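Side-chain contacts in subtilisin-like serine protease (Fervidobacterium pennivorans, PDB 1R6V), which degrades keratin into peptides as a calcium-binding, subtilisin-like serine protease, allowing its bacterium to grow on native feathers: residues 208-211 with 216-219; 276-281 with 489-494; 317-322 with 424-429. The protein carries 1 engineered substitution. All coordinates share one frame; numbering follows the deposited sequence.

Two of the three contacts lie wholly within the catalytic subtilisin-like domain, and one joins that domain to the first beta-sandwich. Interaction 1 comes first along the chain, at the calcium-bearing loop after helix 200-209. Interaction 2 then ties helix 275-286 to strand 487-494 across more than two hundred residues, and interaction 3, between strand 314-322 and the loop ahead of helix 433-438, is nested inside the span that interaction 2 closes. The centres of interactions 1 and 3 are about 23 Å apart; that of interaction 2 is about 31 Å and about 25 Å from them. Interactions 2 and 3 nevertheless touch, Asp494 OD2 packing 4.1 Å from Tyr428 OH, so sandwich and catalytic domain meet there too.

Interaction 1 of 3, residues 208-211 with 216-219; sequences IAAK and GIVG. With CA (calcium ion), chain B.
The carbonyl oxygen of Ala210 receives the backbone N-H of Gly219 and also lies against Val218. The Gly219 N to Ala210 O bond is 2.9 Å long and nearly straight, with 162° at the hydrogen, and the donor sits 21° off the carbonyl plane. Val218 CA adds a C-H...O contact to the same Ala210 O at 3.5 Å. Val218 CG2, anti to its own backbone N, is brought alongside that oxygen. Just beyond, the Lys211 and Ile217 carbonyl oxygens converge on the calcium ion, each 2.3 Å from it. These two oxygens come within 3.4 Å of each other because both coordinate the same cation. Asp213 and Lys215 of the same loop, with Glu129 and Asp171 from earlier in the chain, complete the six-residue calcium site of this subtilisin-like domain. Lys211 binds through its carbonyl oxygen, as do Ile217 and Lys215, which is why a lysine can serve as ligand; its side chain, extended at every torsion, ends in a salt bridge with Glu173. On the apolar side, Ala210 CB rests 3.7 Å from Ile217 CG1, with Ile217 CD1 close behind; the small methyl suits this tight spot. Gly219 runs close against the backbone of Ile208 to Ala210, its CA 3.9 Å from Ala209 N, and any beta carbon on it would collide with the backbone of Ile208, Ala209 and Ala210.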
loop_
_atom_site.group_PDB
_atom_site.type_symbol
_atom_site.label_atom_id
_atom_site.label_comp_id
_atom_site.label_asym_id
_atom_site.label_seq_id
_atom_site.Cartn_x
_atom_site.Cartn_y
_atom_site.Cartn_z
ATOM N N ILE A 208 -7.296 21.534 11.635
ATOM C CA ILE A 208 -8.119 21.553 10.430
ATOM C C ILE A 208 -9.382 22.396 10.557
ATOM O O ILE A 208 -9.682 23.209 9.681
ATOM C CB ILE A 208 -8.583 20.132 10.050
ATOM C CG1 ILE A 208 -7.387 19.285 9.612
ATOM C CG2 ILE A 208 -9.631 20.199 8.922
ATOM C CD1 ILE A 208 -7.711 17.811 9.461
ATOM N N ALA A 209 -10.140 22.179 11.632
ATOM C CA ALA A 209 -11.404 22.885 11.779
ATOM C C ALA A 209 -11.832 23.377 13.155
ATOM O O ALA A 209 -13.029 23.373 13.456
ATOM C CB ALA A 209 -12.513 22.015 11.194
ATOM N N ALA A 210 -10.908 23.800 14.007
ATOM C CA ALA A 210 -11.360 24.308 15.292
ATOM C C ALA A 210 -12.313 25.469 14.968
ATOM O O ALA A 210 -12.083 26.254 14.043
ATOM C CB ALA A 210 -10.175 24.790 16.140
ATOM N N LYS A 211 -13.387 25.570 15.733
ATOM C CA LYS A 211 -14.418 26.586 15.521
ATOM C C LYS A 211 -13.981 28.050 15.612
ATOM O O LYS A 211 -13.250 28.430 16.517
ATOM C CB LYS A 211 -15.542 26.323 16.522
ATOM C CG LYS A 211 -16.830 27.100 16.317
ATOM C CD LYS A 211 -17.759 26.840 17.506
ATOM C CE LYS A 211 -19.093 27.553 17.360
ATOM N NZ LYS A 211 -19.969 27.356 18.554
ATOM N N GLY A 216 -10.220 30.080 22.241
ATOM C CA GLY A 216 -9.237 29.072 21.860
ATOM C C GLY A 216 -8.545 29.354 20.537
ATOM O O GLY A 216 -8.106 30.479 20.295
ATOM N N ILE A 217 -8.433 28.339 19.681
ATOM C CA ILE A 217 -7.789 28.517 18.384
ATOM C C ILE A 217 -8.833 28.443 17.271
ATOM O O ILE A 217 -10.032 28.455 17.532
ATOM C CB ILE A 217 -6.695 27.438 18.134
ATOM C CG1 ILE A 217 -7.316 26.037 18.059
ATOM C CG2 ILE A 217 -5.697 27.436 19.297
ATOM C CD1 ILE A 217 -6.529 25.073 17.150
ATOM N N VAL A 218 -8.380 28.410 16.027
ATOM C CA VAL A 218 -9.310 28.290 14.911
ATOM C C VAL A 218 -8.568 27.447 13.880
ATOM O O VAL A 218 -7.341 27.500 13.801
ATOM C CB VAL A 218 -9.715 29.684 14.338
ATOM C CG1 VAL A 218 -8.486 30.472 13.932
ATOM C CG2 VAL A 218 -10.684 29.508 13.149
ATOM N N GLY A 219 -9.303 26.620 13.143
ATOM C CA GLY A 219 -8.675 25.763 12.153
ATOM C C GLY A 219 -8.399 26.471 10.842
ATOM O O GLY A 219 -8.802 27.610 10.648
HETATM CA CA CA B . -12.137 28.934 18.442
#

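Interaction 2 of 3, residues 276-281 with 489-494; sequences TMKEAF and RFPHID
Lys278 reaches from helix 275-286 to the backbone of Arg489, its ammonium NZ giving a hydrogen bond of 3.0 Å to Arg489 O. Lys278 has its CG anti to the backbone N (chi1 179°), which sends the chain outward from the helix; bends at chi2 and chi4 then bring the amine to the strand. The nitrogen meets the carbonyl from one side, tilted 33° from its plane, with a C=O...N angle of 140°. Its CE follows at 3.8 Å from Arg489 O, and Pro491 CD lies 4.1 Å from Lys278 NZ, so the proline ring sits beside the amine. Tyr273 and Tyr310 also pack against the lysine side chain. Glu279 points its CB away, yet its carboxylate swings back, leaving Glu279 OE2 5.2 Å from Arg489 NH1, a separation at which opposite charges may still attract. The guanidinium of Arg489 is engaged instead by Glu449 of the adjoining strand. One turn beyond Lys278 on the same helix, Asp282 forms a salt bridge with the lysine NZ, and Pro491 also packs on Asp282 and Met285. Here the catalytic domain meets the outermost strand 487-494 of a sheet in the Ig-like beta-sandwich. A methionine in place of Lys278 would probably leave Arg489 O without this donor and Asp282 without its cationic mate. With a long, flexible lysine, one buried amine serves both a carboxylate of its own helix and a carbonyl of the other domain, a polar link whose charge is probably balanced chiefly by Asp282.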
loop_
_atom_site.group_PDB
_atom_site.type_symbol
_atom_site.label_atom_id
_atom_site.label_comp_id
_atom_site.label_asym_id
_atom_site.label_seq_id
_atom_site.Cartn_x
_atom_site.Cartn_y
_atom_site.Cartn_z
ATOM N N THR A 276 -4.872 -4.773 -0.410
ATOM C CA THR A 276 -6.145 -4.325 0.123
ATOM C C THR A 276 -6.133 -2.825 0.374
ATOM O O THR A 276 -7.072 -2.115 -0.004
ATOM C CB THR A 276 -6.471 -5.049 1.441
ATOM O OG1 THR A 276 -6.642 -6.436 1.162
ATOM C CG2 THR A 276 -7.777 -4.509 2.071
ATOM N N MET A 277 -5.071 -2.331 1.005
ATOM C CA MET A 277 -5.003 -0.898 1.276
ATOM C C MET A 277 -4.896 -0.088 -0.022
ATOM O O MET A 277 -5.429 1.024 -0.111
ATOM C CB MET A 277 -3.822 -0.570 2.195
ATOM C CG MET A 277 -3.933 0.835 2.825
ATOM S SD MET A 277 -5.406 1.093 3.923
ATOM C CE MET A 277 -5.031 -0.320 5.224
ATOM N N LYS A 278 -4.215 -0.654 -1.017
ATOM C CA LYS A 278 -4.044 -0.010 -2.325
ATOM C C LYS A 278 -5.445 0.156 -2.899
ATOM O O LYS A 278 -5.834 1.228 -3.373
ATOM C CB LYS A 278 -3.217 -0.914 -3.256
ATOM C CG LYS A 278 -2.980 -0.383 -4.682
ATOM C CD LYS A 278 -1.860 0.631 -4.702
ATOM C CE LYS A 278 -1.359 0.907 -6.118
ATOM N NZ LYS A 278 -2.352 1.630 -6.979
ATOM N N GLU A 279 -6.210 -0.928 -2.832
ATOM C CA GLU A 279 -7.577 -0.903 -3.356
ATOM C C GLU A 279 -8.450 0.124 -2.651
ATOM O O GLU A 279 -9.263 0.805 -3.274
ATOM C CB GLU A 279 -8.241 -2.277 -3.220
ATOM C CG GLU A 279 -7.828 -3.296 -4.233
ATOM C CD GLU A 279 -8.178 -2.886 -5.659
ATOM O OE1 GLU A 279 -9.369 -2.773 -6.009
ATOM O OE2 GLU A 279 -7.245 -2.684 -6.432
ATOM N N ALA A 280 -8.296 0.240 -1.337
ATOM C CA ALA A 280 -9.089 1.192 -0.580
ATOM C C ALA A 280 -8.714 2.638 -0.936
ATOM O O ALA A 280 -9.584 3.500 -1.087
ATOM C CB ALA A 280 -8.895 0.950 0.901
ATOM N N PHE A 281 -7.418 2.906 -1.027
ATOM C CA PHE A 281 -6.981 4.242 -1.389
ATOM C C PHE A 281 -7.421 4.595 -2.794
ATOM O O PHE A 281 -7.853 5.726 -3.041
ATOM C CB PHE A 281 -5.463 4.370 -1.267
ATOM C CG PHE A 281 -5.030 4.941 0.042
ATOM C CD1 PHE A 281 -5.240 4.242 1.230
ATOM C CD2 PHE A 281 -4.474 6.212 0.098
ATOM C CE1 PHE A 281 -4.903 4.813 2.479
ATOM C CE2 PHE A 281 -4.130 6.798 1.338
ATOM C CZ PHE A 281 -4.347 6.098 2.524
ATOM N N ARG A 489 -1.447 0.065 -11.310
ATOM C CA ARG A 489 -2.206 1.291 -11.534
ATOM C C ARG A 489 -1.614 2.465 -10.798
ATOM O O ARG A 489 -1.255 2.353 -9.626
ATOM C CB ARG A 489 -3.659 1.126 -11.061
ATOM C CG ARG A 489 -4.374 -0.109 -11.569
ATOM C CD ARG A 489 -5.794 -0.176 -11.001
ATOM N NE ARG A 489 -6.682 0.799 -11.631
ATOM C CZ ARG A 489 -8.008 0.810 -11.504
ATOM N NH1 ARG A 489 -8.622 -0.106 -10.760
ATOM N NH2 ARG A 489 -8.728 1.732 -12.133
ATOM N N PHE A 490 -1.551 3.604 -11.490
ATOM C CA PHE A 490 -1.007 4.831 -10.919
ATOM C C PHE A 490 -2.044 5.947 -11.032
ATOM O O PHE A 490 -2.060 6.668 -12.018
ATOM C CB PHE A 490 0.261 5.238 -11.683
ATOM C CG PHE A 490 1.385 4.248 -11.540
ATOM C CD1 PHE A 490 1.451 3.119 -12.349
ATOM C CD2 PHE A 490 2.361 4.439 -10.572
ATOM C CE1 PHE A 490 2.478 2.185 -12.195
ATOM C CE2 PHE A 490 3.392 3.515 -10.405
ATOM C CZ PHE A 490 3.448 2.388 -11.218
ATOM N N PRO A 491 -2.889 6.125 -10.008
ATOM C CA PRO A 491 -3.899 7.181 -10.087
ATOM C C PRO A 491 -3.424 8.569 -9.724
ATOM O O PRO A 491 -2.603 8.753 -8.822
ATOM C CB PRO A 491 -4.991 6.699 -9.135
ATOM C CG PRO A 491 -4.231 5.922 -8.101
ATOM C CD PRO A 491 -3.103 5.245 -8.843
ATOM N N HIS A 492 -3.945 9.541 -10.462
ATOM C CA HIS A 492 -3.668 10.937 -10.187
ATOM C C HIS A 492 -2.211 11.312 -10.021
ATOM O O HIS A 492 -1.879 12.116 -9.169
ATOM C CB HIS A 492 -4.486 11.327 -8.958
ATOM C CG HIS A 492 -5.955 11.176 -9.185
ATOM N ND1 HIS A 492 -6.693 12.125 -9.858
ATOM C CD2 HIS A 492 -6.788 10.131 -8.971
ATOM C CE1 HIS A 492 -7.915 11.665 -10.062
ATOM N NE2 HIS A 492 -7.997 10.457 -9.535
ATOM N N ILE A 493 -1.361 10.748 -10.871
ATOM C CA ILE A 493 0.055 11.056 -10.846
ATOM C C ILE A 493 0.345 12.167 -11.868
ATOM O O ILE A 493 -0.507 12.525 -12.686
ATOM C CB ILE A 493 0.945 9.824 -11.206
ATOM C CG1 ILE A 493 0.665 9.342 -12.634
ATOM C CG2 ILE A 493 0.695 8.687 -10.199
ATOM C CD1 ILE A 493 1.772 8.406 -13.179
ATOM N N ASP A 494 1.553 12.713 -11.797
ATOM C CA ASP A 494 1.977 13.764 -12.726
ATOM C C ASP A 494 2.062 13.278 -14.174
ATOM O O ASP A 494 2.435 12.126 -14.449
ATOM C CB ASP A 494 3.400 14.264 -12.409
ATOM C CG ASP A 494 3.486 15.108 -11.170
ATOM O OD1 ASP A 494 2.434 15.510 -10.624
ATOM O OD2 ASP A 494 4.642 15.391 -10.749
#

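Interaction 3 of 3, residues 317-322 with 424-429; sequences AALDYY and HDTGYG
Ala317 and Leu319, alternate residues of strand 314-322, turn their side chains toward the loop 424-429 that precedes helix 433-438. The strand belongs to the mainly parallel central sheet of the subtilisin-like alpha/beta fold, its backbone bonded to strand 338-343, and Ala318 between them turns to the opposite face, against helix 380-397, which carries Ser381, the presumed serine of the charge-relay system. The contacts with the loop are van der Waals in kind. Ala317 CB lies 3.3 Å from Asp425 O and 4.3 Å from Thr426 CA, a close fit that suits a residue as small as alanine. The side chains of Leu319 and Thr426 cross at about a right angle. Polar bonds hold the loop itself: Thr426 N bonds to Asp423 OD1, and Gly429 N to Thr426 O closes a type II' turn at 3.1 Å. Gly427 takes its positive phi of 60° in that turn, a conformation easy for glycine. Thr426 has its hydroxyl anti to the backbone N (chi1 179°), a rotation that directs OG1 toward the leucine, where the methyl Leu319 CD2 rests 3.7 Å from Thr426 OG1 and 4.1 Å from Thr426 CB.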
loop_
_atom_site.group_PDB
_atom_site.type_symbol
_atom_site.label_atom_id
_atom_site.label_comp_id
_atom_site.label_asym_id
_atom_site.label_seq_id
_atom_site.Cartn_x
_atom_site.Cartn_y
_atom_site.Cartn_z
ATOM N N ALA A 317 5.545 16.999 4.240
ATOM C CA ALA A 317 6.701 17.079 5.127
ATOM C C ALA A 317 6.476 18.130 6.203
ATOM O O ALA A 317 5.702 19.069 6.028
ATOM C CB ALA A 317 7.942 17.427 4.325
ATOM N N ALA A 318 7.179 17.982 7.323
ATOM C CA ALA A 318 7.063 18.927 8.430
ATOM C C ALA A 318 8.095 20.047 8.292
ATOM O O ALA A 318 9.274 19.779 8.047
ATOM C CB ALA A 318 7.276 18.197 9.743
ATOM N N LEU A 319 7.642 21.288 8.445
ATOM C CA LEU A 319 8.530 22.445 8.355
ATOM C C LEU A 319 8.648 23.167 9.692
ATOM O O LEU A 319 7.690 23.275 10.457
ATOM C CB LEU A 319 8.019 23.436 7.299
ATOM C CG LEU A 319 7.932 22.931 5.859
ATOM C CD1 LEU A 319 7.433 24.059 4.951
ATOM C CD2 LEU A 319 9.330 22.468 5.400
ATOM N N ASP A 320 9.849 23.677 9.948
ATOM C CA ASP A 320 10.161 24.424 11.158
ATOM C C ASP A 320 10.563 25.805 10.615
ATOM O O ASP A 320 10.644 26.006 9.404
ATOM C CB ASP A 320 11.348 23.719 11.842
ATOM C CG ASP A 320 11.725 24.315 13.196
ATOM O OD1 ASP A 320 10.983 25.152 13.744
ATOM O OD2 ASP A 320 12.792 23.915 13.720
ATOM N N TYR A 321 10.791 26.765 11.491
ATOM C CA TYR A 321 11.231 28.073 11.034
ATOM C C TYR A 321 12.211 28.547 12.098
ATOM O O TYR A 321 11.870 28.597 13.272
ATOM C CB TYR A 321 10.057 29.047 10.937
ATOM C CG TYR A 321 10.453 30.390 10.384
ATOM C CD1 TYR A 321 10.499 30.618 9.006
ATOM C CD2 TYR A 321 10.824 31.432 11.243
ATOM C CE1 TYR A 321 10.903 31.851 8.489
ATOM C CE2 TYR A 321 11.231 32.669 10.741
ATOM C CZ TYR A 321 11.268 32.874 9.364
ATOM O OH TYR A 321 11.664 34.101 8.856
ATOM N N TYR A 322 13.431 28.872 11.684
ATOM C CA TYR A 322 14.440 29.322 12.633
ATOM C C TYR A 322 15.514 30.065 11.857
ATOM O O TYR A 322 15.784 29.746 10.701
ATOM C CB TYR A 322 15.055 28.129 13.358
ATOM C CG TYR A 322 15.997 28.515 14.476
ATOM C CD1 TYR A 322 15.504 28.913 15.714
ATOM C CD2 TYR A 322 17.381 28.518 14.286
ATOM C CE1 TYR A 322 16.362 29.311 16.743
ATOM C CE2 TYR A 322 18.250 28.920 15.319
ATOM C CZ TYR A 322 17.732 29.316 16.536
ATOM O OH TYR A 322 18.570 29.757 17.546
ATOM N N HIS A 424 13.914 16.548 -2.298
ATOM C CA HIS A 424 13.373 15.384 -1.587
ATOM C C HIS A 424 12.960 15.659 -0.147
ATOM O O HIS A 424 12.300 14.835 0.485
ATOM C CB HIS A 424 14.395 14.237 -1.559
ATOM C CG HIS A 424 14.633 13.590 -2.888
ATOM N ND1 HIS A 424 14.646 12.221 -3.056
ATOM C CD2 HIS A 424 14.895 14.120 -4.106
ATOM C CE1 HIS A 424 14.906 11.937 -4.321
ATOM N NE2 HIS A 424 15.062 13.072 -4.979
ATOM N N ASP A 425 13.354 16.804 0.387
ATOM C CA ASP A 425 13.024 17.108 1.771
ATOM C C ASP A 425 11.639 17.729 1.948
ATOM O O ASP A 425 10.844 17.287 2.785
ATOM C CB ASP A 425 14.082 18.045 2.363
ATOM C CG ASP A 425 15.398 17.346 2.617
ATOM O OD1 ASP A 425 16.380 18.025 2.983
ATOM O OD2 ASP A 425 15.448 16.109 2.457
ATOM N N THR A 426 11.353 18.742 1.141
ATOM C CA THR A 426 10.087 19.455 1.250
ATOM C C THR A 426 9.301 19.532 -0.046
ATOM O O THR A 426 8.367 20.331 -0.163
ATOM C CB THR A 426 10.335 20.882 1.749
ATOM O OG1 THR A 426 9.090 21.596 1.844
ATOM C CG2 THR A 426 11.263 21.606 0.787
ATOM N N GLY A 427 9.660 18.704 -1.014
ATOM C CA GLY A 427 8.946 18.747 -2.279
ATOM C C GLY A 427 9.072 20.119 -2.912
ATOM O O GLY A 427 10.168 20.680 -2.966
ATOM N N TYR A 428 7.958 20.685 -3.371
ATOM C CA TYR A 428 7.996 21.989 -4.024
ATOM C C TYR A 428 8.017 23.199 -3.092
ATOM O O TYR A 428 8.031 24.338 -3.557
ATOM C CB TYR A 428 6.840 22.099 -5.025
ATOM C CG TYR A 428 6.918 21.030 -6.097
ATOM C CD1 TYR A 428 6.336 19.784 -5.902
ATOM C CD2 TYR A 428 7.625 21.245 -7.282
ATOM C CE1 TYR A 428 6.453 18.773 -6.857
ATOM C CE2 TYR A 428 7.752 20.236 -8.242
ATOM C CZ TYR A 428 7.162 19.003 -8.021
ATOM O OH TYR A 428 7.289 17.993 -8.949
ATOM N N GLY A 429 8.019 22.954 -1.783
ATOM C CA GLY A 429 8.074 24.048 -0.826
ATOM C C GLY A 429 6.940 24.124 0.173
ATOM O O GLY A 429 6.207 23.158 0.369
#